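Local structure of NikO protein (Streptomyces tendae, 4FQD) at residues L65-I68 and F69-A72; H246-G249 and P250-H254; F301-L304 and D305-G308; L347-L350 and G351-E355. The protein acts as an enolpyruvyl transferase essential in nikkomycin biosynthesis, probably drawing the enolpyruvyl group from phosphoenolpyruvate. The protein carries 4 engineered substitutions. One frame throughout, in Å; residues are numbered along the deposited sequence.

Contact 1: L65-I68 and F69-A72; sequences LGEI and FRAA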
ATOM      1  N   LEU A  65     -35.442   7.286   6.130  1.00 22.12           N
ATOM      2  CA  LEU A  65     -35.482   6.689   7.464  1.00 21.85           C
ATOM      3  C   LEU A  65     -36.643   7.248   8.277  1.00 19.07           C
ATOM      4  O   LEU A  65     -37.293   6.523   9.030  1.00 24.16           O
ATOM      5  CB  LEU A  65     -34.166   6.923   8.208  1.00 20.28           C
ATOM      6  CG  LEU A  65     -32.968   6.067   7.791  1.00 15.37           C
ATOM      7  CD1 LEU A  65     -31.717   6.498   8.543  1.00 18.74           C
ATOM      8  CD2 LEU A  65     -33.253   4.592   8.026  1.00 14.36           C
ATOM      9  N   GLY A  66     -36.899   8.541   8.116  1.00 18.76           N
ATOM     10  CA  GLY A  66     -38.010   9.187   8.789  1.00 20.44           C
ATOM     11  C   GLY A  66     -39.343   8.651   8.308  1.00 23.29           C
ATOM     12  O   GLY A  66     -40.266   8.453   9.097  1.00 28.49           O
ATOM     13  N   GLU A  67     -39.440   8.410   7.004  1.00 20.88           N
ATOM     14  CA  GLU A  67     -40.661   7.875   6.415  1.00 23.09           C
ATOM     15  C   GLU A  67     -40.867   6.419   6.814  1.00 22.05           C
ATOM     16  O   GLU A  67     -41.992   5.990   7.061  1.00 23.30           O
ATOM     17  CB  GLU A  67     -40.632   8.014   4.890  1.00 25.94           C
ATOM     18  CG  GLU A  67     -40.689   9.452   4.395  1.00 30.58           C
ATOM     19  CD  GLU A  67     -40.518   9.560   2.892  1.00 44.01           C
ATOM     20  OE1 GLU A  67     -40.401   8.509   2.229  1.00 42.95           O
ATOM     21  OE2 GLU A  67     -40.499  10.697   2.374  1.00 46.14           O
ATOM     22  N   ILE A  68     -39.774   5.664   6.878  1.00 23.20           N
ATOM     23  CA  ILE A  68     -39.830   4.260   7.278  1.00 23.45           C
ATOM     24  C   ILE A  68     -40.378   4.117   8.697  1.00 22.58           C
ATOM     25  O   ILE A  68     -41.211   3.250   8.968  1.00 21.86           O
ATOM     26  CB  ILE A  68     -38.442   3.587   7.180  1.00 22.50           C
ATOM     27  CG1 ILE A  68     -38.027   3.432   5.715  1.00 25.19           C
ATOM     28  CG2 ILE A  68     -38.449   2.230   7.866  1.00 15.67           C
ATOM     29  CD1 ILE A  68     -36.652   2.822   5.530  1.00 20.00           C
ATOM     30  N   PHE A  69     -39.913   4.980   9.595  1.00 23.25           N
ATOM     31  CA  PHE A  69     -40.375   4.976  10.980  1.00 23.09           C
ATOM     32  C   PHE A  69     -41.879   5.223  11.080  1.00 25.94           C
ATOM     33  O   PHE A  69     -42.600   4.457  11.721  1.00 26.35           O
ATOM     34  CB  PHE A  69     -39.616   6.023  11.799  1.00 18.85           C
ATOM     35  CG  PHE A  69     -38.422   5.476  12.527  1.00 18.46           C
ATOM     36  CD1 PHE A  69     -37.369   4.906  11.832  1.00 18.82           C
ATOM     37  CD2 PHE A  69     -38.350   5.543  13.909  1.00 15.84           C
ATOM     38  CE1 PHE A  69     -36.270   4.403  12.503  1.00 15.48           C
ATOM     39  CE2 PHE A  69     -37.252   5.043  14.585  1.00 16.00           C
ATOM     40  CZ  PHE A  69     -36.209   4.472  13.881  1.00 16.84           C
ATOM     41  N   ARG A  70     -42.347   6.288  10.439  1.00 26.90           N
ATOM     42  CA  ARG A  70     -43.762   6.645  10.480  1.00 22.57           C
ATOM     43  C   ARG A  70     -44.638   5.605   9.785  1.00 24.04           C
ATOM     44  O   ARG A  70     -45.785   5.390  10.177  1.00 24.49           O
ATOM     45  CB  ARG A  70     -43.987   8.026   9.859  1.00 19.09           C
ATOM     46  CG  ARG A  70     -43.365   9.170  10.644  1.00 22.92           C
ATOM     47  CD  ARG A  70     -43.726  10.515  10.036  1.00 26.99           C
ATOM     48  NE  ARG A  70     -43.242  10.645   8.664  1.00 28.97           N
ATOM     49  CZ  ARG A  70     -42.075  11.184   8.332  1.00 28.87           C
ATOM     50  NH1 ARG A  70     -41.266  11.651   9.277  1.00 24.59           N
ATOM     51  NH2 ARG A  70     -41.715  11.261   7.059  1.00 25.28           N
ATOM     52  N   ALA A  71     -44.092   4.961   8.758  1.00 21.06           N
ATOM     53  CA  ALA A  71     -44.829   3.942   8.018  1.00 23.23           C
ATOM     54  C   ALA A  71     -45.037   2.687   8.860  1.00 33.20           C
ATOM     55  O   ALA A  71     -45.956   1.907   8.611  1.00 30.44           O
ATOM     56  CB  ALA A  71     -44.109   3.601   6.721  1.00 19.62           C
ATOM     57  N   ALA A  72     -44.176   2.499   9.857  1.00 24.65           N
ATOM     58  CA  ALA A  72     -44.265   1.336  10.733  1.00 20.95           C
ATOM     59  C   ALA A  72     -45.003   1.672  12.023  1.00 24.69           C
ATOM     60  O   ALA A  72     -45.007   0.887  12.971  1.00 26.06           O
ATOM     61  CB  ALA A  72     -42.876   0.794  11.038  1.00 22.43           C
TER

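Contact 2: H246-G249 and P250-H254; sequences HGRG and PESLH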
ATOM      1  N   HIS A 246     -23.215  -7.596  27.155  1.00 12.70           N
ATOM      2  CA  HIS A 246     -24.092  -8.306  28.074  1.00 17.52           C
ATOM      3  C   HIS A 246     -25.538  -7.965  27.741  1.00 15.58           C
ATOM      4  O   HIS A 246     -26.155  -7.117  28.385  1.00 14.51           O
ATOM      5  CB  HIS A 246     -23.764  -7.942  29.520  1.00 15.46           C
ATOM      6  CG  HIS A 246     -22.336  -8.188  29.892  1.00 20.39           C
ATOM      7  ND1 HIS A 246     -21.825  -9.454  30.088  1.00 22.24           N
ATOM      8  CD2 HIS A 246     -21.308  -7.332  30.099  1.00 23.33           C
ATOM      9  CE1 HIS A 246     -20.545  -9.366  30.401  1.00 25.98           C
ATOM     10  NE2 HIS A 246     -20.206  -8.091  30.416  1.00 18.84           N
ATOM     11  N   GLY A 247     -26.068  -8.632  26.721  1.00 13.46           N
ATOM     12  CA  GLY A 247     -27.393  -8.333  26.214  1.00 16.03           C
ATOM     13  C   GLY A 247     -28.520  -8.724  27.149  1.00 15.73           C
ATOM     14  O   GLY A 247     -28.531  -9.821  27.706  1.00 14.11           O
ATOM     15  N   ARG A 248     -29.474  -7.816  27.312  1.00 19.10           N
ATOM     16  CA  ARG A 248     -30.636  -8.056  28.157  1.00 19.35           C
ATOM     17  C   ARG A 248     -31.929  -7.867  27.369  1.00 19.22           C
ATOM     18  O   ARG A 248     -32.982  -7.584  27.939  1.00 23.61           O
ATOM     19  CB  ARG A 248     -30.610  -7.134  29.375  1.00 19.42           C
ATOM     20  CG  ARG A 248     -30.045  -7.779  30.626  1.00 23.77           C
ATOM     21  CD  ARG A 248     -29.358  -6.764  31.529  1.00 33.59           C
ATOM     22  NE  ARG A 248     -30.100  -5.511  31.633  1.00 35.99           N
ATOM     23  CZ  ARG A 248     -29.674  -4.348  31.149  1.00 43.81           C
ATOM     24  NH1 ARG A 248     -28.506  -4.271  30.527  1.00 30.46           N
ATOM     25  NH2 ARG A 248     -30.418  -3.259  31.291  1.00 50.11           N
ATOM     26  N   GLY A 249     -31.835  -8.023  26.052  1.00 18.87           N
ATOM     27  CA  GLY A 249     -32.993  -7.913  25.184  1.00 18.62           C
ATOM     28  C   GLY A 249     -33.393  -6.482  24.894  1.00 18.83           C
ATOM     29  O   GLY A 249     -32.823  -5.547  25.456  1.00 20.65           O
ATOM     30  N   PRO A 250     -34.382  -6.304  24.006  1.00 22.47           N
ATOM     31  CA  PRO A 250     -34.894  -4.984  23.621  1.00 21.79           C
ATOM     32  C   PRO A 250     -35.568  -4.270  24.789  1.00 21.54           C
ATOM     33  O   PRO A 250     -35.695  -3.046  24.766  1.00 19.09           O
ATOM     34  CB  PRO A 250     -35.937  -5.312  22.544  1.00 20.44           C
ATOM     35  CG  PRO A 250     -35.588  -6.681  22.067  1.00 18.02           C
ATOM     36  CD  PRO A 250     -35.040  -7.388  23.260  1.00 20.23           C
ATOM     37  N   GLU A 251     -35.990  -5.030  25.795  1.00 22.11           N
ATOM     38  CA  GLU A 251     -36.673  -4.458  26.952  1.00 27.13           C
ATOM     39  C   GLU A 251     -35.724  -3.669  27.852  1.00 22.91           C
ATOM     40  O   GLU A 251     -36.164  -2.930  28.731  1.00 26.88           O
ATOM     41  CB  GLU A 251     -37.388  -5.548  27.761  1.00 25.84           C
ATOM     42  CG  GLU A 251     -36.475  -6.629  28.328  1.00 34.80           C
ATOM     43  CD  GLU A 251     -36.251  -7.780  27.363  1.00 32.15           C
ATOM     44  OE1 GLU A 251     -36.602  -7.643  26.173  1.00 27.89           O
ATOM     45  OE2 GLU A 251     -35.731  -8.828  27.801  1.00 25.01           O
ATOM     46  N   SER A 252     -34.424  -3.830  27.628  1.00 21.00           N
ATOM     47  CA  SER A 252     -33.419  -3.125  28.415  1.00 22.51           C
ATOM     48  C   SER A 252     -33.057  -1.783  27.787  1.00 24.76           C
ATOM     49  O   SER A 252     -32.354  -0.972  28.391  1.00 23.82           O
ATOM     50  CB  SER A 252     -32.163  -3.981  28.568  1.00 17.11           C
ATOM     51  OG  SER A 252     -31.585  -4.271  27.307  1.00 21.33           O
ATOM     52  N   LEU A 253     -33.541  -1.555  26.569  1.00 16.08           N
ATOM     53  CA  LEU A 253     -33.250  -0.325  25.844  1.00 16.62           C
ATOM     54  C   LEU A 253     -34.436   0.631  25.914  1.00 14.33           C
ATOM     55  O   LEU A 253     -35.222   0.733  24.972  1.00 17.30           O
ATOM     56  CB  LEU A 253     -32.912  -0.646  24.387  1.00 14.90           C
ATOM     57  CG  LEU A 253     -31.868  -1.750  24.200  1.00 18.60           C
ATOM     58  CD1 LEU A 253     -31.706  -2.105  22.732  1.00 17.35           C
ATOM     59  CD2 LEU A 253     -30.535  -1.336  24.805  1.00 12.27           C
ATOM     60  N   HIS A 254     -34.558   1.335  27.035  1.00 17.51           N
ATOM     61  CA  HIS A 254     -35.719   2.184  27.282  1.00 21.92           C
ATOM     62  C   HIS A 254     -35.341   3.552  27.839  1.00 17.64           C
ATOM     63  O   HIS A 254     -36.190   4.269  28.366  1.00 21.69           O
ATOM     64  CB  HIS A 254     -36.678   1.490  28.250  1.00 20.61           C
ATOM     65  CG  HIS A 254     -36.063   1.156  29.573  1.00 21.76           C
ATOM     66  ND1 HIS A 254     -35.624  -0.114  29.890  1.00 33.14           N
ATOM     67  CD2 HIS A 254     -35.806   1.923  30.658  1.00 24.25           C
ATOM     68  CE1 HIS A 254     -35.128  -0.111  31.114  1.00 27.46           C
ATOM     69  NE2 HIS A 254     -35.225   1.113  31.602  1.00 32.56           N
TER
HETATM   70  O   HOH W   1     -29.130  -5.215  25.910  1.00 18.97           O

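Contact 3: F301-L304 and D305-G308; sequences FDLL and DRMG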
ATOM      1  N   PHE A 301      -5.075  12.343   7.387  1.00 11.90           N
ATOM      2  CA  PHE A 301      -4.273  13.504   7.764  1.00 13.95           C
ATOM      3  C   PHE A 301      -2.776  13.215   7.755  1.00 12.28           C
ATOM      4  O   PHE A 301      -1.964  14.120   7.557  1.00 10.24           O
ATOM      5  CB  PHE A 301      -4.714  14.052   9.123  1.00  9.67           C
ATOM      6  CG  PHE A 301      -5.801  15.082   9.032  1.00 16.01           C
ATOM      7  CD1 PHE A 301      -7.113  14.707   8.796  1.00 10.00           C
ATOM      8  CD2 PHE A 301      -5.509  16.430   9.171  1.00 12.89           C
ATOM      9  CE1 PHE A 301      -8.114  15.655   8.706  1.00 11.08           C
ATOM     10  CE2 PHE A 301      -6.506  17.382   9.082  1.00 14.73           C
ATOM     11  CZ  PHE A 301      -7.810  16.994   8.851  1.00 17.49           C
ATOM     12  N   ASP A 302      -2.410  11.956   7.969  1.00 14.17           N
ATOM     13  CA  ASP A 302      -1.014  11.556   7.873  1.00 12.65           C
ATOM     14  C   ASP A 302      -0.555  11.666   6.425  1.00 14.56           C
ATOM     15  O   ASP A 302       0.587  12.029   6.149  1.00 14.84           O
ATOM     16  CB  ASP A 302      -0.816  10.131   8.390  1.00 13.65           C
ATOM     17  CG  ASP A 302       0.604   9.637   8.202  1.00 19.54           C
ATOM     18  OD1 ASP A 302       1.515  10.175   8.866  1.00 28.06           O
ATOM     19  OD2 ASP A 302       0.811   8.708   7.393  1.00 19.74           O
ATOM     20  N   LEU A 303      -1.460  11.353   5.503  1.00 10.23           N
ATOM     21  CA  LEU A 303      -1.185  11.496   4.079  1.00 13.36           C
ATOM     22  C   LEU A 303      -1.072  12.964   3.690  1.00 13.09           C
ATOM     23  O   LEU A 303      -0.164  13.348   2.955  1.00 11.13           O
ATOM     24  CB  LEU A 303      -2.273  10.818   3.250  1.00  8.39           C
ATOM     25  CG  LEU A 303      -2.245   9.291   3.215  1.00 13.86           C
ATOM     26  CD1 LEU A 303      -3.416   8.766   2.408  1.00 11.63           C
ATOM     27  CD2 LEU A 303      -0.928   8.798   2.638  1.00  8.80           C
ATOM     28  N   LEU A 304      -2.000  13.776   4.188  1.00  9.66           N
ATOM     29  CA  LEU A 304      -2.006  15.209   3.912  1.00 14.85           C
ATOM     30  C   LEU A 304      -0.708  15.867   4.366  1.00 15.58           C
ATOM     31  O   LEU A 304      -0.168  16.735   3.678  1.00 15.23           O
ATOM     32  CB  LEU A 304      -3.199  15.886   4.592  1.00 11.84           C
ATOM     33  CG  LEU A 304      -4.590  15.520   4.067  1.00 14.68           C
ATOM     34  CD1 LEU A 304      -5.662  16.289   4.825  1.00 14.46           C
ATOM     35  CD2 LEU A 304      -4.693  15.779   2.570  1.00 10.09           C
ATOM     36  N   ASP A 305      -0.212  15.446   5.524  1.00 11.60           N
ATOM     37  CA  ASP A 305       1.039  15.971   6.054  1.00 16.02           C
ATOM     38  C   ASP A 305       2.215  15.537   5.185  1.00 15.56           C
ATOM     39  O   ASP A 305       3.169  16.290   4.991  1.00 17.72           O
ATOM     40  CB  ASP A 305       1.252  15.503   7.494  1.00 12.06           C
ATOM     41  CG  ASP A 305       2.558  16.004   8.082  1.00 31.66           C
ATOM     42  OD1 ASP A 305       2.942  17.156   7.787  1.00 38.01           O
ATOM     43  OD2 ASP A 305       3.205  15.246   8.835  1.00 37.54           O
ATOM     44  N   ARG A 306       2.140  14.317   4.665  1.00 13.52           N
ATOM     45  CA  ARG A 306       3.196  13.783   3.814  1.00 15.75           C
ATOM     46  C   ARG A 306       3.197  14.439   2.436  1.00 17.02           C
ATOM     47  O   ARG A 306       4.242  14.551   1.794  1.00 17.14           O
ATOM     48  CB  ARG A 306       3.066  12.263   3.689  1.00 16.33           C
ATOM     49  CG  ARG A 306       3.597  11.499   4.896  1.00 18.15           C
ATOM     50  CD  ARG A 306       2.920  10.145   5.050  1.00 14.23           C
ATOM     51  NE  ARG A 306       3.029   9.323   3.850  1.00 15.80           N
ATOM     52  CZ  ARG A 306       2.386   8.172   3.677  1.00 13.42           C
ATOM     53  NH1 ARG A 306       1.586   7.710   4.629  1.00 17.06           N
ATOM     54  NH2 ARG A 306       2.541   7.483   2.554  1.00 11.03           N
ATOM     55  N   MET A 307       2.023  14.877   1.989  1.00 13.07           N
ATOM     56  CA  MET A 307       1.906  15.542   0.695  1.00 14.94           C
ATOM     57  C   MET A 307       2.312  17.010   0.785  1.00 14.03           C
ATOM     58  O   MET A 307       2.606  17.643  -0.226  1.00 15.26           O
ATOM     59  CB  MET A 307       0.482  15.419   0.145  1.00 11.33           C
ATOM     60  CG  MET A 307       0.037  13.986  -0.100  1.00 15.79           C
ATOM     61  SD  MET A 307      -1.597  13.864  -0.852  1.00 16.03           S
ATOM     62  CE  MET A 307      -1.221  14.293  -2.551  1.00 19.25           C
ATOM     63  N   GLY A 308       2.328  17.543   2.003  1.00 16.78           N
ATOM     64  CA  GLY A 308       2.692  18.930   2.219  1.00 14.27           C
ATOM     65  C   GLY A 308       1.481  19.830   2.372  1.00 16.01           C
ATOM     66  O   GLY A 308       1.591  21.054   2.297  1.00 13.84           O
TER

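Contact 4: L347-L350 and G351-E355; sequences LALL and GAYAE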
ATOM      1  N   LEU A 347      -7.938  12.300  -2.740  1.00 13.24           N
ATOM      2  CA  LEU A 347      -6.493  12.220  -2.598  1.00  9.34           C
ATOM      3  C   LEU A 347      -5.840  12.019  -3.961  1.00 12.85           C
ATOM      4  O   LEU A 347      -4.698  12.424  -4.183  1.00 10.76           O
ATOM      5  CB  LEU A 347      -6.114  11.084  -1.648  1.00  9.61           C
ATOM      6  CG  LEU A 347      -6.656  11.233  -0.225  1.00 12.41           C
ATOM      7  CD1 LEU A 347      -6.352   9.999   0.606  1.00 14.83           C
ATOM      8  CD2 LEU A 347      -6.084  12.478   0.432  1.00 12.31           C
ATOM      9  N   ALA A 348      -6.577  11.390  -4.871  1.00 11.53           N
ATOM     10  CA  ALA A 348      -6.107  11.190  -6.236  1.00 10.48           C
ATOM     11  C   ALA A 348      -6.023  12.525  -6.964  1.00 12.11           C
ATOM     12  O   ALA A 348      -5.086  12.772  -7.722  1.00 15.09           O
ATOM     13  CB  ALA A 348      -7.027  10.236  -6.980  1.00  9.19           C
ATOM     14  N   LEU A 349      -7.010  13.383  -6.728  1.00  8.32           N
ATOM     15  CA  LEU A 349      -7.034  14.708  -7.336  1.00 12.86           C
ATOM     16  C   LEU A 349      -5.892  15.565  -6.803  1.00 13.32           C
ATOM     17  O   LEU A 349      -5.267  16.317  -7.551  1.00 14.32           O
ATOM     18  CB  LEU A 349      -8.377  15.393  -7.079  1.00 10.89           C
ATOM     19  CG  LEU A 349      -8.547  16.801  -7.653  1.00  9.62           C
ATOM     20  CD1 LEU A 349      -8.261  16.812  -9.147  1.00  6.81           C
ATOM     21  CD2 LEU A 349      -9.944  17.327  -7.368  1.00  8.53           C
ATOM     22  N   LEU A 350      -5.623  15.445  -5.506  1.00 12.10           N
ATOM     23  CA  LEU A 350      -4.510  16.152  -4.885  1.00 11.69           C
ATOM     24  C   LEU A 350      -3.181  15.654  -5.441  1.00 11.85           C
ATOM     25  O   LEU A 350      -2.218  16.414  -5.546  1.00 11.92           O
ATOM     26  CB  LEU A 350      -4.538  15.973  -3.366  1.00 10.50           C
ATOM     27  CG  LEU A 350      -5.649  16.699  -2.604  1.00 12.98           C
ATOM     28  CD1 LEU A 350      -5.672  16.260  -1.148  1.00 12.31           C
ATOM     29  CD2 LEU A 350      -5.468  18.205  -2.706  1.00 10.94           C
ATOM     30  N   GLY A 351      -3.139  14.374  -5.799  1.00  9.51           N
ATOM     31  CA  GLY A 351      -1.943  13.771  -6.356  1.00  9.30           C
ATOM     32  C   GLY A 351      -1.583  14.337  -7.716  1.00 13.37           C
ATOM     33  O   GLY A 351      -0.423  14.295  -8.129  1.00 11.56           O
ATOM     34  N   ALA A 352      -2.581  14.872  -8.414  1.00 11.21           N
ATOM     35  CA  ALA A 352      -2.366  15.480  -9.722  1.00 13.28           C
ATOM     36  C   ALA A 352      -1.559  16.769  -9.601  1.00 12.44           C
ATOM     37  O   ALA A 352      -1.008  17.263 -10.584  1.00  9.14           O
ATOM     38  CB  ALA A 352      -3.696  15.748 -10.409  1.00 11.00           C
ATOM     39  N   TYR A 353      -1.495  17.307  -8.387  1.00 10.79           N
ATOM     40  CA  TYR A 353      -0.750  18.531  -8.124  1.00 10.32           C
ATOM     41  C   TYR A 353       0.574  18.230  -7.431  1.00 12.71           C
ATOM     42  O   TYR A 353       1.341  19.140  -7.114  1.00 15.33           O
ATOM     43  CB  TYR A 353      -1.585  19.492  -7.277  1.00 10.45           C
ATOM     44  CG  TYR A 353      -2.774  20.076  -8.007  1.00 10.37           C
ATOM     45  CD1 TYR A 353      -3.942  19.342  -8.171  1.00  8.88           C
ATOM     46  CD2 TYR A 353      -2.730  21.363  -8.526  1.00 10.16           C
ATOM     47  CE1 TYR A 353      -5.031  19.872  -8.837  1.00 13.06           C
ATOM     48  CE2 TYR A 353      -3.814  21.902  -9.192  1.00 13.27           C
ATOM     49  CZ  TYR A 353      -4.962  21.153  -9.344  1.00 14.70           C
ATOM     50  OH  TYR A 353      -6.044  21.685 -10.007  1.00 13.50           O
ATOM     51  N   ALA A 354       0.838  16.949  -7.197  1.00 11.45           N
ATOM     52  CA  ALA A 354       2.090  16.525  -6.586  1.00 11.85           C
ATOM     53  C   ALA A 354       3.144  16.268  -7.655  1.00 12.79           C
ATOM     54  O   ALA A 354       2.814  15.932  -8.790  1.00 13.89           O
ATOM     55  CB  ALA A 354       1.874  15.277  -5.744  1.00 12.04           C
ATOM     56  N   GLU A 355       4.411  16.430  -7.291  1.00 18.24           N
ATOM     57  CA  GLU A 355       5.505  16.193  -8.227  1.00 17.50           C
ATOM     58  C   GLU A 355       6.030  14.764  -8.133  1.00 16.71           C
ATOM     59  O   GLU A 355       6.962  14.479  -7.382  1.00 14.99           O
ATOM     60  CB  GLU A 355       6.636  17.199  -8.009  1.00 13.32           C
ATOM     61  CG  GLU A 355       6.297  18.599  -8.490  1.00 32.95           C
ATOM     62  CD  GLU A 355       7.484  19.538  -8.442  1.00 43.10           C
ATOM     63  OE1 GLU A 355       8.481  19.208  -7.764  1.00 44.97           O
ATOM     64  OE2 GLU A 355       7.422  20.607  -9.087  1.00 35.08           O
TER

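Contact 1: L65-I68 and F69-A72
Residues Leu-65 to Ala-72 touch one another along the last turns of helix 60-71, in a local contact between neighbours three and four places apart. Phe-69 N bonds to Leu-65 O at 3.1 Å and Ala-71 N to Glu-67 O at 2.9 Å. The bond from Ala-72 N to Ile-68 O, at 3.2 Å, is weak, and Ala-72 is where the chain leaves helical geometry. Arg-70 folds back over the helix. Its chain bends at chi3 (-61°), which lays the guanidinium flat against the backbone. Gly-66 O sits over the centre of one face of that group, 3.4 Å from Arg-70 CZ. The helix runs from strand 50-54 to the hairpin of strands 75-79 and 84-88, and all three strands belong to one sheet of the inverse beta/alpha barrel of the EPSP synthase family. Arg-70 NH1 reaches that hairpin by a hydrogen bond to Ala-76 O. Glu-67 meets Arg-70 through its chain, not its charge: CG lies 3.4 Å from Arg-70 NH2, while the nearest charged atoms, Glu-67 OE2 and Arg-70 NH2, stay 4.9 Å apart. On the buried side Phe-69 CD1 comes obliquely to within 3.2 Å of Leu-65 O. The Phe-69 ring stacks edge-to-face with Trp-92. Leu-65 and Phe-69 both rest on Val-41 of helix 34-44, and Ile-68 packs on Leu-101 of helix 99-102.

Contact 2: H246-G249 and P250-H254
Gly-249 and Ser-252 face each other round a short 3-10 segment, Pro-250 to Ser-252, which follows strand 242-248. Gly-249 has a positive phi of 79°, and a beta carbon there would clash with Glu-251 OE2 and Pro-250 N. Its carbonyl oxygen takes two bonds from Ser-252. The backbone N, 3.2 Å from Gly-249 O, comes from above the carbonyl plane. Ser-252 OG lies in that plane, 2.6 Å from Gly-249 O. The hydroxyl gets there because OG stands between the backbone N and the carbonyl carbon (chi1 61°). A water joins the same hydroxyl to the strand: it accepts from Arg-248 N and donates to Ser-252 OG, at 3.0 Å from OG. With alanine in place of Ser-252, Gly-249 O would probably keep only the backbone bond from this residue, and the water would lose this acceptor. Arg-248 spreads its guanidinium over the same residue, with Ser-252 CB against one face, toward the rim, 3.3 Å from Arg-248 NH2. Glu-251 OE2 bonds to His-207 NE2 outside the turn. His-254 ND1 closes on Glu-251 O at 3.1 Å, with the oxygen near the ring plane. Leu-253 touches Thr-46, Ala-47 and Ala-233. The arrangement is a short 3-10 segment in the link between strands 242-248 and 257-260, which belong to two different sheets of the inverse barrel.

Contact 3: F301-L304 and D305-G308
Leu-304 O collects several backbone N-H groups at the end of helix 298-307. Gly-308 N is 3.1 Å from Leu-304 O and Met-307 N is 3.3 Å from it, both weak bonds. Val-309 N also turns back to Leu-304 O, and Gly-308 N bonds weakly to Asp-305 O. This is a Schellman motif with Gly-308, at positive phi, as its C-prime residue. The main bond of Met-307 N goes one residue further back, to Leu-303 O, at 2.8 Å. Asp-302 and Arg-306 form a salt bridge along the outer side of the helix. Asp-302 OD2 lies in the guanidinium plane, at its edge, 3.0 Å from Arg-306 NH1. The arginine chain turns at chi3 (56°), which brings the guanidinium over Leu-303. Leu-303 CD2 presses on one face, 3.4 Å from Arg-306 NH1. Arg-306 NH2 has a weak bond to Glu-331 O. A leucine in place of Arg-306 would probably leave the Asp-302 carboxylate without its mate and Leu-303 CD2 without its flat cover. Arg-306 NH1 also comes close to Arg-306 NH2 of the second subunit, so the negative charge of Asp-302 probably offsets part of the repulsion between the two arginines.

Contact 4: L347-L350 and G351-E355
The Tyr-353 ring turns its edge to the helix that precedes it. Leu-349 O lies at that edge, in the ring plane, 3.4 Å from Tyr-353 CD1. Leu-349 adds a looser apolar touch, with its CD1 4.5 Å from Tyr-353 CE1. The tyrosine CG stands anti to its own carbonyl carbon (chi1 -69°), which carries the ring back alongside the last turn of the helix. The Tyr-353 side chain also touches Leu-277 of helix 265-278, and Leu-323, Pro-397 and Ala-421 from loops. Along the backbone the pattern of bonds changes. Gly-351 N bonds to Leu-347 O, four places back, at 3.0 Å. Ala-352 N has a weak bond of this kind to Ala-348 O and a second bond to Leu-349 O, at 3.2 Å. Tyr-353 N bonds to Leu-350 O, three places back, at 3.1 Å. In both bonds that reach three places back the donor stands above the carbonyl plane. A type I beta turn from Gly-351 to Ala-354 follows the body of the helix, closed by the hydrogen bond from Ala-354 N to Gly-351 O at 3.1 Å. The helix and turn form the connection of a beta-alpha-beta crossover, since strands 331-334 and 356-362 are parallel neighbours in one sheet of the inverse barrel. Gly-351 is close-set: a beta carbon on it would come tight against Ala-348 O. Leu-349 is buried against Cys-273 of helix 265-278 and Val-414, Leu-417 and Ala-418 of helix 409-419. Backbone bonds tie Ala-352 to Cys-395 and Tyr-353 to Leu-327.

How the contacts relate
The four contacts follow in series from the N terminus, and none nests in or crosses another. Each is local, so none closes a long loop. Contact 1 ends helix 60-71, and contact 2 turns the chain between strands 242-248 and 257-260. Strand 257-260 pairs with strand 50-54, which leads into the helix of contact 1. The nearest atoms of contacts 1 and 2 are still about 11 Å apart. Contacts 3 and 4 end helices 298-307 and 344-351, with centres about 11 Å apart. They touch: Leu-303 packs on Leu-347, Leu-304 on Leu-350, and Met-307 on Leu-350 and Gly-351. Contact 1 lies across the chain's centre from this pair.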